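Endonuclease and methylase LlaGI (Lactococcus lactis, PDB 5FFJ) appears to act as a single-chain restriction-modification enzyme that recognises DNA, translocates it with a helicase-like ATPase, methylates it and cleaves it. Local coordinates at residues S862-N867 / I1118-S1123; R1122-R1127 / N1157-E1162. All coordinates share one frame; numbering follows the deposited sequence.

Interaction 1. Residues S862-N867 / I1118-S1123. With nucleotides of chain C.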
ATOM      1  N   SER A 862      -9.680   5.615  -0.307  1.00 84.33           N
ATOM      2  CA  SER A 862      -9.833   7.023   0.061  1.00 59.18           C
ATOM      3  C   SER A 862      -9.759   7.803  -1.259  1.00 63.82           C
ATOM      4  O   SER A 862      -9.026   7.408  -2.167  1.00 90.60           O
ATOM      5  CB  SER A 862      -8.767   7.471   1.060  1.00 97.87           C
ATOM      6  OG  SER A 862      -8.994   6.879   2.330  1.00116.19           O
ATOM      7  N   ASN A 863     -10.496   8.905  -1.359  1.00 58.21           N
ATOM      8  CA  ASN A 863     -11.043   9.362  -2.645  1.00 65.96           C
ATOM      9  C   ASN A 863     -10.048   9.664  -3.770  1.00 65.93           C
ATOM     10  O   ASN A 863     -10.287   9.297  -4.923  1.00 79.38           O
ATOM     11  CB  ASN A 863     -11.898  10.613  -2.424  1.00 49.79           C
ATOM     12  CG  ASN A 863     -12.722  10.972  -3.640  1.00 63.01           C
ATOM     13  OD1 ASN A 863     -12.455  11.964  -4.315  1.00 84.06           O
ATOM     14  ND2 ASN A 863     -13.728  10.155  -3.934  1.00 58.95           N
ATOM     15  N   GLU A 864      -8.943  10.326  -3.449  1.00 85.86           N
ATOM     16  CA  GLU A 864      -8.078  10.894  -4.484  1.00 73.33           C
ATOM     17  C   GLU A 864      -7.099   9.870  -5.036  1.00 85.05           C
ATOM     18  O   GLU A 864      -6.301  10.177  -5.922  1.00104.93           O
ATOM     19  CB  GLU A 864      -7.316  12.101  -3.942  1.00 74.94           C
ATOM     20  CG  GLU A 864      -8.132  12.923  -2.956  1.00 77.57           C
ATOM     21  CD  GLU A 864      -8.058  14.418  -3.203  1.00 81.89           C
ATOM     22  OE1 GLU A 864      -8.936  15.131  -2.678  1.00 84.87           O
ATOM     23  OE2 GLU A 864      -7.143  14.887  -3.916  1.00 76.01           O
ATOM     24  N   ASN A 865      -7.155   8.654  -4.503  1.00 87.87           N
ATOM     25  CA  ASN A 865      -6.453   7.531  -5.103  1.00 89.33           C
ATOM     26  C   ASN A 865      -7.300   7.002  -6.258  1.00 98.53           C
ATOM     27  O   ASN A 865      -7.639   5.819  -6.301  1.00102.50           O
ATOM     28  CB  ASN A 865      -6.183   6.440  -4.064  1.00 87.50           C
ATOM     29  CG  ASN A 865      -5.610   6.993  -2.772  1.00 86.60           C
ATOM     30  OD1 ASN A 865      -4.913   8.009  -2.772  1.00 93.29           O
ATOM     31  ND2 ASN A 865      -5.901   6.323  -1.663  1.00 81.68           N
ATOM     32  N   ASP A 866      -7.622   7.900  -7.190  1.00 90.16           N
ATOM     33  CA  ASP A 866      -8.606   7.653  -8.245  1.00 99.04           C
ATOM     34  C   ASP A 866      -8.288   6.371  -9.009  1.00112.50           C
ATOM     35  O   ASP A 866      -9.188   5.696  -9.513  1.00123.17           O
ATOM     36  CB  ASP A 866      -8.661   8.830  -9.232  1.00100.50           C
ATOM     37  CG  ASP A 866      -8.672  10.187  -8.544  1.00106.30           C
ATOM     38  OD1 ASP A 866      -9.746  10.612  -8.066  1.00 99.86           O
ATOM     39  OD2 ASP A 866      -7.607  10.840  -8.502  1.00107.68           O
ATOM     40  N   ASN A 867      -6.995   6.060  -9.091  1.00121.22           N
ATOM     41  CA  ASN A 867      -6.513   4.839  -9.730  1.00128.27           C
ATOM     42  C   ASN A 867      -7.222   3.620  -9.144  1.00124.62           C
ATOM     43  O   ASN A 867      -7.453   2.628  -9.839  1.00125.02           O
ATOM     44  CB  ASN A 867      -4.991   4.690  -9.557  1.00119.11           C
ATOM     45  CG  ASN A 867      -4.231   6.005  -9.736  1.00115.23           C
ATOM     46  OD1 ASN A 867      -3.681   6.548  -8.776  1.00111.24           O
ATOM     47  ND2 ASN A 867      -4.170   6.500 -10.968  1.00110.35           N
ATOM     48  N   ILE A1118      -6.558  20.503  -2.858  1.00 65.94           N
ATOM     49  CA  ILE A1118      -7.980  20.214  -2.693  1.00 58.99           C
ATOM     50  C   ILE A1118      -8.173  18.835  -2.076  1.00 68.41           C
ATOM     51  O   ILE A1118      -7.405  17.912  -2.356  1.00 78.52           O
ATOM     52  CB  ILE A1118      -8.730  20.283  -4.063  1.00 61.34           C
ATOM     53  CG1 ILE A1118      -9.003  21.736  -4.457  1.00 61.64           C
ATOM     54  CG2 ILE A1118     -10.062  19.517  -4.034  1.00 66.71           C
ATOM     55  CD1 ILE A1118      -8.971  21.971  -5.952  1.00 59.65           C
ATOM     56  N   SER A1119      -9.183  18.711  -1.219  1.00 73.20           N
ATOM     57  CA  SER A1119      -9.640  17.404  -0.763  1.00 67.78           C
ATOM     58  C   SER A1119     -10.939  17.072  -1.497  1.00 59.60           C
ATOM     59  O   SER A1119     -12.033  17.400  -1.036  1.00 67.88           O
ATOM     60  CB  SER A1119      -9.836  17.370   0.758  1.00 57.50           C
ATOM     61  OG  SER A1119      -9.951  16.028   1.215  1.00 64.71           O
ATOM     62  N   TRP A1120     -10.799  16.442  -2.662  1.00 55.08           N
ATOM     63  CA  TRP A1120     -11.940  16.007  -3.467  1.00 65.82           C
ATOM     64  C   TRP A1120     -12.862  15.057  -2.718  1.00 54.80           C
ATOM     65  O   TRP A1120     -12.429  14.265  -1.881  1.00 54.83           O
ATOM     66  CB  TRP A1120     -11.464  15.325  -4.757  1.00 60.17           C
ATOM     67  CG  TRP A1120     -10.741  16.244  -5.698  1.00 63.88           C
ATOM     68  CD1 TRP A1120      -9.422  16.194  -6.045  1.00 66.81           C
ATOM     69  CD2 TRP A1120     -11.300  17.358  -6.405  1.00 64.60           C
ATOM     70  NE1 TRP A1120      -9.126  17.205  -6.928  1.00 62.96           N
ATOM     71  CE2 TRP A1120     -10.262  17.934  -7.164  1.00 64.03           C
ATOM     72  CE3 TRP A1120     -12.576  17.922  -6.471  1.00 69.32           C
ATOM     73  CZ2 TRP A1120     -10.463  19.046  -7.978  1.00 69.51           C
ATOM     74  CZ3 TRP A1120     -12.772  19.027  -7.280  1.00 70.57           C
ATOM     75  CH2 TRP A1120     -11.721  19.578  -8.021  1.00 66.70           C
ATOM     76  N   SER A1121     -14.146  15.166  -3.031  1.00 64.85           N
ATOM     77  CA  SER A1121     -15.147  14.199  -2.615  1.00 63.02           C
ATOM     78  C   SER A1121     -16.115  14.035  -3.776  1.00 49.83           C
ATOM     79  O   SER A1121     -16.100  14.843  -4.704  1.00 53.31           O
ATOM     80  CB  SER A1121     -15.875  14.662  -1.356  1.00 58.61           C
ATOM     81  OG  SER A1121     -16.659  15.811  -1.627  1.00 54.14           O
ATOM     82  N   ARG A1122     -16.946  13.000  -3.728  1.00 46.67           N
ATOM     83  CA  ARG A1122     -17.881  12.726  -4.814  1.00 56.33           C
ATOM     84  C   ARG A1122     -18.669  13.971  -5.200  1.00 58.13           C
ATOM     85  O   ARG A1122     -18.638  14.401  -6.352  1.00 48.41           O
ATOM     86  CB  ARG A1122     -18.850  11.607  -4.425  1.00 49.68           C
ATOM     87  CG  ARG A1122     -19.918  11.342  -5.478  1.00 48.21           C
ATOM     88  CD  ARG A1122     -20.675  10.051  -5.212  1.00 51.01           C
ATOM     89  NE  ARG A1122     -21.397  10.088  -3.945  1.00 34.19           N
ATOM     90  CZ  ARG A1122     -22.261   9.160  -3.548  1.00 47.20           C
ATOM     91  NH1 ARG A1122     -22.521   8.113  -4.320  1.00 50.34           N
ATOM     92  NH2 ARG A1122     -22.870   9.280  -2.376  1.00 45.90           N
ATOM     93  N   SER A1123     -19.359  14.555  -4.225  1.00 61.31           N
ATOM     94  CA  SER A1123     -20.185  15.730  -4.466  1.00 67.42           C
ATOM     95  C   SER A1123     -19.383  16.886  -5.057  1.00 73.76           C
ATOM     96  O   SER A1123     -19.853  17.565  -5.966  1.00 79.75           O
ATOM     97  CB  SER A1123     -20.863  16.176  -3.170  1.00 67.43           C
ATOM     98  OG  SER A1123     -21.289  17.525  -3.254  1.00 84.46           O
TER
ATOM     99  P    DA C  17     -13.770  10.490   0.761  1.00 53.34           P
ATOM    100  OP1  DA C  17     -12.336  10.859   0.708  1.00 47.83           O
ATOM    101  OP2  DA C  17     -14.802  11.521   0.507  1.00 58.93           O
ATOM    102  O5'  DA C  17     -14.037   9.264  -0.233  1.00 50.63           O
ATOM    103  C5'  DA C  17     -13.236   8.088  -0.120  1.00 52.81           C
ATOM    104  C4'  DA C  17     -14.078   6.823  -0.135  1.00 52.71           C
ATOM    105  O4'  DA C  17     -14.949   6.804   1.022  1.00 52.81           O
ATOM    106  C3'  DA C  17     -14.987   6.647  -1.352  1.00 57.04           C
ATOM    107  O3'  DA C  17     -14.940   5.290  -1.796  1.00 53.90           O
ATOM    108  C2'  DA C  17     -16.362   7.043  -0.828  1.00 50.96           C
ATOM    109  C1'  DA C  17     -16.284   6.590   0.616  1.00 48.71           C
ATOM    110  N9   DA C  17     -17.146   7.326   1.519  1.00 49.61           N
ATOM    111  C8   DA C  17     -17.269   8.682   1.617  1.00 43.66           C
ATOM    112  N7   DA C  17     -18.108   9.068   2.542  1.00 47.85           N
ATOM    113  C5   DA C  17     -18.556   7.883   3.095  1.00 35.38           C
ATOM    114  C6   DA C  17     -19.463   7.613   4.125  1.00 38.13           C
ATOM    115  N6   DA C  17     -20.098   8.571   4.798  1.00 44.90           N
ATOM    116  N1   DA C  17     -19.691   6.320   4.436  1.00 52.08           N
ATOM    117  C2   DA C  17     -19.046   5.369   3.749  1.00 47.20           C
ATOM    118  N3   DA C  17     -18.168   5.503   2.760  1.00 42.16           N
ATOM    119  C4   DA C  17     -17.968   6.800   2.480  1.00 40.58           C
ATOM    120  P    DT C  18     -15.278   4.906  -3.318  1.00 45.74           P
ATOM    121  OP1  DT C  18     -14.645   3.591  -3.565  1.00 46.41           O
ATOM    122  OP2  DT C  18     -14.933   6.048  -4.195  1.00 50.27           O
ATOM    123  O5'  DT C  18     -16.868   4.710  -3.310  1.00 54.11           O
ATOM    124  C5'  DT C  18     -17.438   3.671  -2.517  1.00 33.27           C
ATOM    125  C4'  DT C  18     -18.941   3.826  -2.390  1.00 43.02           C
ATOM    126  O4'  DT C  18     -19.259   4.793  -1.346  1.00 45.95           O
ATOM    127  C3'  DT C  18     -19.661   4.332  -3.654  1.00 54.44           C
ATOM    128  O3'  DT C  18     -20.750   3.472  -3.972  1.00 43.19           O
ATOM    129  C2'  DT C  18     -20.133   5.729  -3.249  1.00 37.16           C
ATOM    130  C1'  DT C  18     -20.386   5.514  -1.774  1.00 44.88           C
ATOM    131  N1   DT C  18     -20.546   6.757  -0.947  1.00 45.31           N
ATOM    132  C2   DT C  18     -21.440   6.744   0.100  1.00 44.44           C
ATOM    133  O2   DT C  18     -22.104   5.768   0.394  1.00 41.87           O
ATOM    134  N3   DT C  18     -21.525   7.915   0.800  1.00 48.05           N
ATOM    135  C4   DT C  18     -20.826   9.081   0.562  1.00 50.50           C
ATOM    136  O4   DT C  18     -20.976  10.087   1.251  1.00 56.05           O
ATOM    137  C5   DT C  18     -19.906   9.034  -0.554  1.00 45.99           C
ATOM    138  C7   DT C  18     -19.087  10.239  -0.916  1.00 46.16           C
ATOM    139  C6   DT C  18     -19.814   7.886  -1.249  1.00 43.12           C
ATOM    140  P    DG C  19     -20.981   2.932  -5.466  1.00 64.36           P
ATOM    141  OP1  DG C  19     -19.826   2.094  -5.842  1.00 44.39           O
ATOM    142  OP2  DG C  19     -21.355   4.086  -6.315  1.00 37.78           O
ATOM    143  O5'  DG C  19     -22.249   1.976  -5.306  1.00 38.75           O
ATOM    144  C5'  DG C  19     -22.178   0.850  -4.433  1.00 50.33           C
ATOM    145  C4'  DG C  19     -23.546   0.504  -3.867  1.00 48.40           C
ATOM    146  O4'  DG C  19     -23.900   1.470  -2.844  1.00 45.87           O
ATOM    147  C3'  DG C  19     -24.688   0.531  -4.872  1.00 55.52           C
ATOM    148  O3'  DG C  19     -25.671  -0.466  -4.550  1.00 46.81           O
ATOM    149  C2'  DG C  19     -25.221   1.955  -4.740  1.00 51.96           C
ATOM    150  C1'  DG C  19     -25.003   2.256  -3.259  1.00 55.42           C
ATOM    151  N9   DG C  19     -24.705   3.658  -2.947  1.00 46.97           N
ATOM    152  C8   DG C  19     -23.826   4.493  -3.600  1.00 49.90           C
ATOM    153  N7   DG C  19     -23.755   5.687  -3.073  1.00 49.66           N
ATOM    154  C5   DG C  19     -24.632   5.640  -1.997  1.00 42.92           C
ATOM    155  C6   DG C  19     -24.974   6.638  -1.050  1.00 41.43           C
ATOM    156  O6   DG C  19     -24.554   7.803  -0.975  1.00 47.51           O
ATOM    157  N1   DG C  19     -25.906   6.172  -0.124  1.00 43.47           N
ATOM    158  C2   DG C  19     -26.435   4.903  -0.112  1.00 44.31           C
ATOM    159  N2   DG C  19     -27.318   4.635   0.862  1.00 46.36           N
ATOM    160  N3   DG C  19     -26.122   3.960  -0.991  1.00 53.19           N
ATOM    161  C4   DG C  19     -25.218   4.396  -1.901  1.00 46.75           C
TER

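Interaction 2. Residues R1122-R1127 / N1157-E1162. With nucleotides of chain C.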
ATOM      1  N   ARG A1122     -16.946  13.000  -3.728  1.00 46.67           N
ATOM      2  CA  ARG A1122     -17.881  12.726  -4.814  1.00 56.33           C
ATOM      3  C   ARG A1122     -18.669  13.971  -5.200  1.00 58.13           C
ATOM      4  O   ARG A1122     -18.638  14.401  -6.352  1.00 48.41           O
ATOM      5  CB  ARG A1122     -18.850  11.607  -4.425  1.00 49.68           C
ATOM      6  CG  ARG A1122     -19.918  11.342  -5.478  1.00 48.21           C
ATOM      7  CD  ARG A1122     -20.675  10.051  -5.212  1.00 51.01           C
ATOM      8  NE  ARG A1122     -21.397  10.088  -3.945  1.00 34.19           N
ATOM      9  CZ  ARG A1122     -22.261   9.160  -3.548  1.00 47.20           C
ATOM     10  NH1 ARG A1122     -22.521   8.113  -4.320  1.00 50.34           N
ATOM     11  NH2 ARG A1122     -22.870   9.280  -2.376  1.00 45.90           N
ATOM     12  N   SER A1123     -19.359  14.555  -4.225  1.00 61.31           N
ATOM     13  CA  SER A1123     -20.185  15.730  -4.466  1.00 67.42           C
ATOM     14  C   SER A1123     -19.383  16.886  -5.057  1.00 73.76           C
ATOM     15  O   SER A1123     -19.853  17.565  -5.966  1.00 79.75           O
ATOM     16  CB  SER A1123     -20.863  16.176  -3.170  1.00 67.43           C
ATOM     17  OG  SER A1123     -21.289  17.525  -3.254  1.00 84.46           O
ATOM     18  N   LEU A1124     -18.176  17.111  -4.549  1.00 59.23           N
ATOM     19  CA  LEU A1124     -17.371  18.235  -5.017  1.00 67.57           C
ATOM     20  C   LEU A1124     -16.961  18.029  -6.472  1.00 69.69           C
ATOM     21  O   LEU A1124     -16.849  18.991  -7.232  1.00 62.48           O
ATOM     22  CB  LEU A1124     -16.130  18.425  -4.142  1.00 66.41           C
ATOM     23  CG  LEU A1124     -15.392  19.750  -4.361  1.00 60.78           C
ATOM     24  CD1 LEU A1124     -16.215  20.916  -3.844  1.00 49.87           C
ATOM     25  CD2 LEU A1124     -14.029  19.734  -3.698  1.00 61.19           C
ATOM     26  N   LYS A1125     -16.740  16.775  -6.854  1.00 71.64           N
ATOM     27  CA  LYS A1125     -16.435  16.448  -8.243  1.00 59.65           C
ATOM     28  C   LYS A1125     -17.641  16.734  -9.129  1.00 60.77           C
ATOM     29  O   LYS A1125     -17.496  17.237 -10.242  1.00 55.39           O
ATOM     30  CB  LYS A1125     -16.021  14.982  -8.389  1.00 56.63           C
ATOM     31  CG  LYS A1125     -14.695  14.625  -7.745  1.00 60.16           C
ATOM     32  CD  LYS A1125     -14.295  13.196  -8.086  1.00 60.10           C
ATOM     33  CE  LYS A1125     -13.188  12.699  -7.181  1.00 70.14           C
ATOM     34  NZ  LYS A1125     -12.198  11.859  -7.905  1.00 82.53           N
ATOM     35  N   GLN A1126     -18.828  16.402  -8.629  1.00 57.73           N
ATOM     36  CA  GLN A1126     -20.062  16.621  -9.374  1.00 62.91           C
ATOM     37  C   GLN A1126     -20.226  18.092  -9.732  1.00 64.96           C
ATOM     38  O   GLN A1126     -20.676  18.432 -10.827  1.00 76.38           O
ATOM     39  CB  GLN A1126     -21.273  16.148  -8.566  1.00 58.82           C
ATOM     40  CG  GLN A1126     -21.307  14.654  -8.305  1.00 50.72           C
ATOM     41  CD  GLN A1126     -22.360  14.262  -7.291  1.00 67.36           C
ATOM     42  OE1 GLN A1126     -23.022  15.116  -6.698  1.00 74.24           O
ATOM     43  NE2 GLN A1126     -22.521  12.962  -7.083  1.00 68.24           N
ATOM     44  N   ARG A1127     -19.855  18.961  -8.798  1.00 64.70           N
ATOM     45  CA  ARG A1127     -19.976  20.401  -8.991  1.00 71.21           C
ATOM     46  C   ARG A1127     -18.837  20.941  -9.850  1.00 68.65           C
ATOM     47  O   ARG A1127     -18.888  22.077 -10.320  1.00 77.07           O
ATOM     48  CB  ARG A1127     -19.997  21.115  -7.641  1.00 71.92           C
ATOM     49  CG  ARG A1127     -21.045  20.584  -6.673  1.00 81.04           C
ATOM     50  CD  ARG A1127     -20.866  21.188  -5.296  1.00 79.78           C
ATOM     51  NE  ARG A1127     -21.307  20.290  -4.234  1.00 78.51           N
ATOM     52  CZ  ARG A1127     -22.531  20.270  -3.715  1.00 80.40           C
ATOM     53  NH1 ARG A1127     -23.469  21.104  -4.148  1.00 82.24           N
ATOM     54  NH2 ARG A1127     -22.818  19.407  -2.751  1.00 90.63           N
ATOM     55  N   ASN A1157     -20.793  24.233   5.767  1.00 51.55           N
ATOM     56  CA  ASN A1157     -21.136  24.773   4.461  1.00 57.80           C
ATOM     57  C   ASN A1157     -21.584  23.627   3.553  1.00 53.45           C
ATOM     58  O   ASN A1157     -20.828  22.683   3.336  1.00 52.96           O
ATOM     59  CB  ASN A1157     -19.923  25.522   3.884  1.00 51.41           C
ATOM     60  CG  ASN A1157     -20.272  26.390   2.688  1.00 55.30           C
ATOM     61  OD1 ASN A1157     -21.085  27.306   2.794  1.00 64.10           O
ATOM     62  ND2 ASN A1157     -19.630  26.127   1.551  1.00 43.97           N
ATOM     63  N   ARG A1158     -22.817  23.702   3.047  1.00 47.09           N
ATOM     64  CA  ARG A1158     -23.404  22.619   2.247  1.00 55.87           C
ATOM     65  C   ARG A1158     -22.458  22.266   1.108  1.00 57.34           C
ATOM     66  O   ARG A1158     -22.289  21.103   0.742  1.00 53.17           O
ATOM     67  CB  ARG A1158     -24.778  23.014   1.687  1.00 39.61           C
ATOM     68  CG  ARG A1158     -25.655  23.845   2.622  1.00 61.96           C
ATOM     69  CD  ARG A1158     -27.070  23.972   2.067  1.00 54.54           C
ATOM     70  NE  ARG A1158     -27.939  22.875   2.502  1.00 63.93           N
ATOM     71  CZ  ARG A1158     -28.929  22.985   3.388  1.00 62.25           C
ATOM     72  NH1 ARG A1158     -29.215  24.153   3.958  1.00 42.60           N
ATOM     73  NH2 ARG A1158     -29.649  21.917   3.707  1.00 41.33           N
ATOM     74  N   PHE A1159     -21.858  23.310   0.552  1.00 56.29           N
ATOM     75  CA  PHE A1159     -20.731  23.197  -0.352  1.00 52.39           C
ATOM     76  C   PHE A1159     -19.481  23.093   0.517  1.00 67.65           C
ATOM     77  O   PHE A1159     -19.343  23.879   1.446  1.00 68.45           O
ATOM     78  CB  PHE A1159     -20.677  24.419  -1.261  1.00 54.37           C
ATOM     79  CG  PHE A1159     -20.003  24.184  -2.573  1.00 62.48           C
ATOM     80  CD1 PHE A1159     -18.700  23.723  -2.633  1.00 64.72           C
ATOM     81  CD2 PHE A1159     -20.667  24.467  -3.753  1.00 69.94           C
ATOM     82  CE1 PHE A1159     -18.080  23.532  -3.849  1.00 72.18           C
ATOM     83  CE2 PHE A1159     -20.053  24.277  -4.970  1.00 62.94           C
ATOM     84  CZ  PHE A1159     -18.758  23.809  -5.020  1.00 66.13           C
ATOM     85  N   LEU A1160     -18.597  22.139   0.216  1.00 58.27           N
ATOM     86  CA  LEU A1160     -17.395  21.808   1.020  1.00 58.78           C
ATOM     87  C   LEU A1160     -17.697  20.932   2.248  1.00 36.62           C
ATOM     88  O   LEU A1160     -16.764  20.525   2.938  1.00 49.72           O
ATOM     89  CB  LEU A1160     -16.623  23.059   1.485  1.00 51.38           C
ATOM     90  CG  LEU A1160     -15.422  23.455   0.634  1.00 51.97           C
ATOM     91  CD1 LEU A1160     -15.886  23.989  -0.705  1.00 59.26           C
ATOM     92  CD2 LEU A1160     -14.578  24.484   1.366  1.00 59.34           C
ATOM     93  N   ASN A1161     -18.967  20.634   2.524  1.00 45.17           N
ATOM     94  CA  ASN A1161     -19.316  19.552   3.464  1.00 48.99           C
ATOM     95  C   ASN A1161     -20.140  18.491   2.750  1.00 46.15           C
ATOM     96  O   ASN A1161     -21.255  18.760   2.302  1.00 47.03           O
ATOM     97  CB  ASN A1161     -20.091  20.064   4.685  1.00 53.55           C
ATOM     98  CG  ASN A1161     -19.230  20.878   5.631  1.00 48.39           C
ATOM     99  OD1 ASN A1161     -18.120  21.285   5.290  1.00 52.41           O
ATOM    100  ND2 ASN A1161     -19.741  21.116   6.833  1.00 42.47           N
ATOM    101  N   GLU A1162     -19.587  17.287   2.641  1.00 48.97           N
ATOM    102  CA  GLU A1162     -20.236  16.205   1.905  1.00 48.30           C
ATOM    103  C   GLU A1162     -21.608  15.858   2.488  1.00 46.12           C
ATOM    104  O   GLU A1162     -22.549  15.557   1.753  1.00 52.19           O
ATOM    105  CB  GLU A1162     -19.348  14.960   1.903  1.00 37.94           C
ATOM    106  CG  GLU A1162     -19.784  13.883   0.924  1.00 33.05           C
ATOM    107  CD  GLU A1162     -19.473  14.235  -0.522  1.00 60.90           C
ATOM    108  OE1 GLU A1162     -18.751  15.228  -0.757  1.00 61.57           O
ATOM    109  OE2 GLU A1162     -19.950  13.515  -1.427  1.00 58.38           O
TER
ATOM    110  P    DT C  18     -15.278   4.906  -3.318  1.00 45.74           P
ATOM    111  OP1  DT C  18     -14.645   3.591  -3.565  1.00 46.41           O
ATOM    112  OP2  DT C  18     -14.933   6.048  -4.195  1.00 50.27           O
ATOM    113  O5'  DT C  18     -16.868   4.710  -3.310  1.00 54.11           O
ATOM    114  C5'  DT C  18     -17.438   3.671  -2.517  1.00 33.27           C
ATOM    115  C4'  DT C  18     -18.941   3.826  -2.390  1.00 43.02           C
ATOM    116  O4'  DT C  18     -19.259   4.793  -1.346  1.00 45.95           O
ATOM    117  C3'  DT C  18     -19.661   4.332  -3.654  1.00 54.44           C
ATOM    118  O3'  DT C  18     -20.750   3.472  -3.972  1.00 43.19           O
ATOM    119  C2'  DT C  18     -20.133   5.729  -3.249  1.00 37.16           C
ATOM    120  C1'  DT C  18     -20.386   5.514  -1.774  1.00 44.88           C
ATOM    121  N1   DT C  18     -20.546   6.757  -0.947  1.00 45.31           N
ATOM    122  C2   DT C  18     -21.440   6.744   0.100  1.00 44.44           C
ATOM    123  O2   DT C  18     -22.104   5.768   0.394  1.00 41.87           O
ATOM    124  N3   DT C  18     -21.525   7.915   0.800  1.00 48.05           N
ATOM    125  C4   DT C  18     -20.826   9.081   0.562  1.00 50.50           C
ATOM    126  O4   DT C  18     -20.976  10.087   1.251  1.00 56.05           O
ATOM    127  C5   DT C  18     -19.906   9.034  -0.554  1.00 45.99           C
ATOM    128  C7   DT C  18     -19.087  10.239  -0.916  1.00 46.16           C
ATOM    129  C6   DT C  18     -19.814   7.886  -1.249  1.00 43.12           C
ATOM    130  P    DG C  19     -20.981   2.932  -5.466  1.00 64.36           P
ATOM    131  OP1  DG C  19     -19.826   2.094  -5.842  1.00 44.39           O
ATOM    132  OP2  DG C  19     -21.355   4.086  -6.315  1.00 37.78           O
ATOM    133  O5'  DG C  19     -22.249   1.976  -5.306  1.00 38.75           O
ATOM    134  C5'  DG C  19     -22.178   0.850  -4.433  1.00 50.33           C
ATOM    135  C4'  DG C  19     -23.546   0.504  -3.867  1.00 48.40           C
ATOM    136  O4'  DG C  19     -23.900   1.470  -2.844  1.00 45.87           O
ATOM    137  C3'  DG C  19     -24.688   0.531  -4.872  1.00 55.52           C
ATOM    138  O3'  DG C  19     -25.671  -0.466  -4.550  1.00 46.81           O
ATOM    139  C2'  DG C  19     -25.221   1.955  -4.740  1.00 51.96           C
ATOM    140  C1'  DG C  19     -25.003   2.256  -3.259  1.00 55.42           C
ATOM    141  N9   DG C  19     -24.705   3.658  -2.947  1.00 46.97           N
ATOM    142  C8   DG C  19     -23.826   4.493  -3.600  1.00 49.90           C
ATOM    143  N7   DG C  19     -23.755   5.687  -3.073  1.00 49.66           N
ATOM    144  C5   DG C  19     -24.632   5.640  -1.997  1.00 42.92           C
ATOM    145  C6   DG C  19     -24.974   6.638  -1.050  1.00 41.43           C
ATOM    146  O6   DG C  19     -24.554   7.803  -0.975  1.00 47.51           O
ATOM    147  N1   DG C  19     -25.906   6.172  -0.124  1.00 43.47           N
ATOM    148  C2   DG C  19     -26.435   4.903  -0.112  1.00 44.31           C
ATOM    149  N2   DG C  19     -27.318   4.635   0.862  1.00 46.36           N
ATOM    150  N3   DG C  19     -26.122   3.960  -0.991  1.00 53.19           N
ATOM    151  C4   DG C  19     -25.218   4.396  -1.901  1.00 46.75           C
TER

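Interaction 1. Residues S862-N867 / I1118-S1123
E864 and W1120 meet almost at right angles. The carboxylate lies against the pyrrole side of the indole with the two planes 35° apart, and E864 OE2 reaches W1120 CD1 at the ring edge, 3.4 Å away. E864 OE1 is modelled so near W1120 N that any bond is doubtful. I1118 CG2 stands over the centre of one indole face.

No clear hydrogen bond joins the two segments; both instead bond to the DNA strand. The backbone N of N863 makes a weak hydrogen bond of 3.4 Å to OP1 of DA17 in chain C. R1122 NH1 donates to N7 of DG19 in chain C at 3.0 Å, and its NH2 to O6 of the same base at 2.6 Å. With chi3 at 62°, the bent chain turns the guanidinium edge-on to this guanine, while one face rests on DT18 of chain C, whose C6 lies 3.5 Å from the plane.

Loop 862-867 belongs to the methylase region; S1121 holds the N-cap position of specificity-region helix 1122-1129, its hydroxyl probably bonded to E1162. Such paired donation to guanine N7 and O6 is the classic major-groove arginine reading of guanine, consistent with a specificity domain.

Interaction 2. Residues R1122-R1127 / N1157-E1162
F1159 packs against two residues of helix 1122-1129, both on one side of its ring plane: R1127 CD over the face, 3.5 Å from the ring centroid in a CH-pi contact, and L1124 CD1 obliquely, nearer the rim, 3.2 Å from F1159 CE1. The R1127 guanidinium is tilted 42° from the ring, its CZ 4.9 Å from the centroid in a cation-pi arrangement, and NH2 turns back to S1123 OG one turn earlier. The L1124 methyl CD1 also lies 4.4 Å from L1160 CD1, and Y1088 of helix 1074-1096 touches L1124, R1127 and F1159 alike, which places this tightly packed part between the two helices and the loop.

Both segments belong to the Type ISP C-terminal specificity region, of the TRD clan, and meet where the loop after strand 1150-1155 reaches the start of helix 1122-1129. Here the contact turns polar. S1123 N donates to E1162 OE2 at 3.0 Å with an angle of 159°, received by the syn lone pair of OE2, while E1162 OE1 probably hydrogen-bonds the hydroxyl of S1121, modelled too close to settle the geometry. The carboxylate thus supplies an acceptor from a distant loop to a backbone N-H that has no partner within the helix; the positive end of the helix dipole would be expected to stabilise its charge. A bend at chi2 (74°) folds the glutamate back to this position, and its OE2 also approaches the methyl C7 of DT18 in chain C at 3.4 Å. R1122 NE remains 4.5 Å from E1162 OE2, too far for a salt bridge.

Toward solvent the fit loosens: the exposed side chain of R1158 leads away from the helix to make a cation-pi contact with Y1168 and lie against a DNA phosphate.

Both interactions use the start of helix 1122-1129 and share R1122 and S1123, with centres about 11 Å apart. Interaction 1 is nearer the chain centre (contact centre to chain centre about 17 Å against 27 Å) and the more buried, four of its seven touching residues being buried against two of eight; it joins the methylase region to the specificity region, whereas interaction 2 stays within the latter. Their chemistry differs accordingly: 862-867/1118-1123 has no clear hydrogen bond between its segments and depends on packing and DNA, whereas 1122-1127/1157-1162 combines a helix-end hydrogen bond with aromatic packing. The D866–K1125 salt bridge and the probable S1121–E1162 hydrogen bond tie them directly.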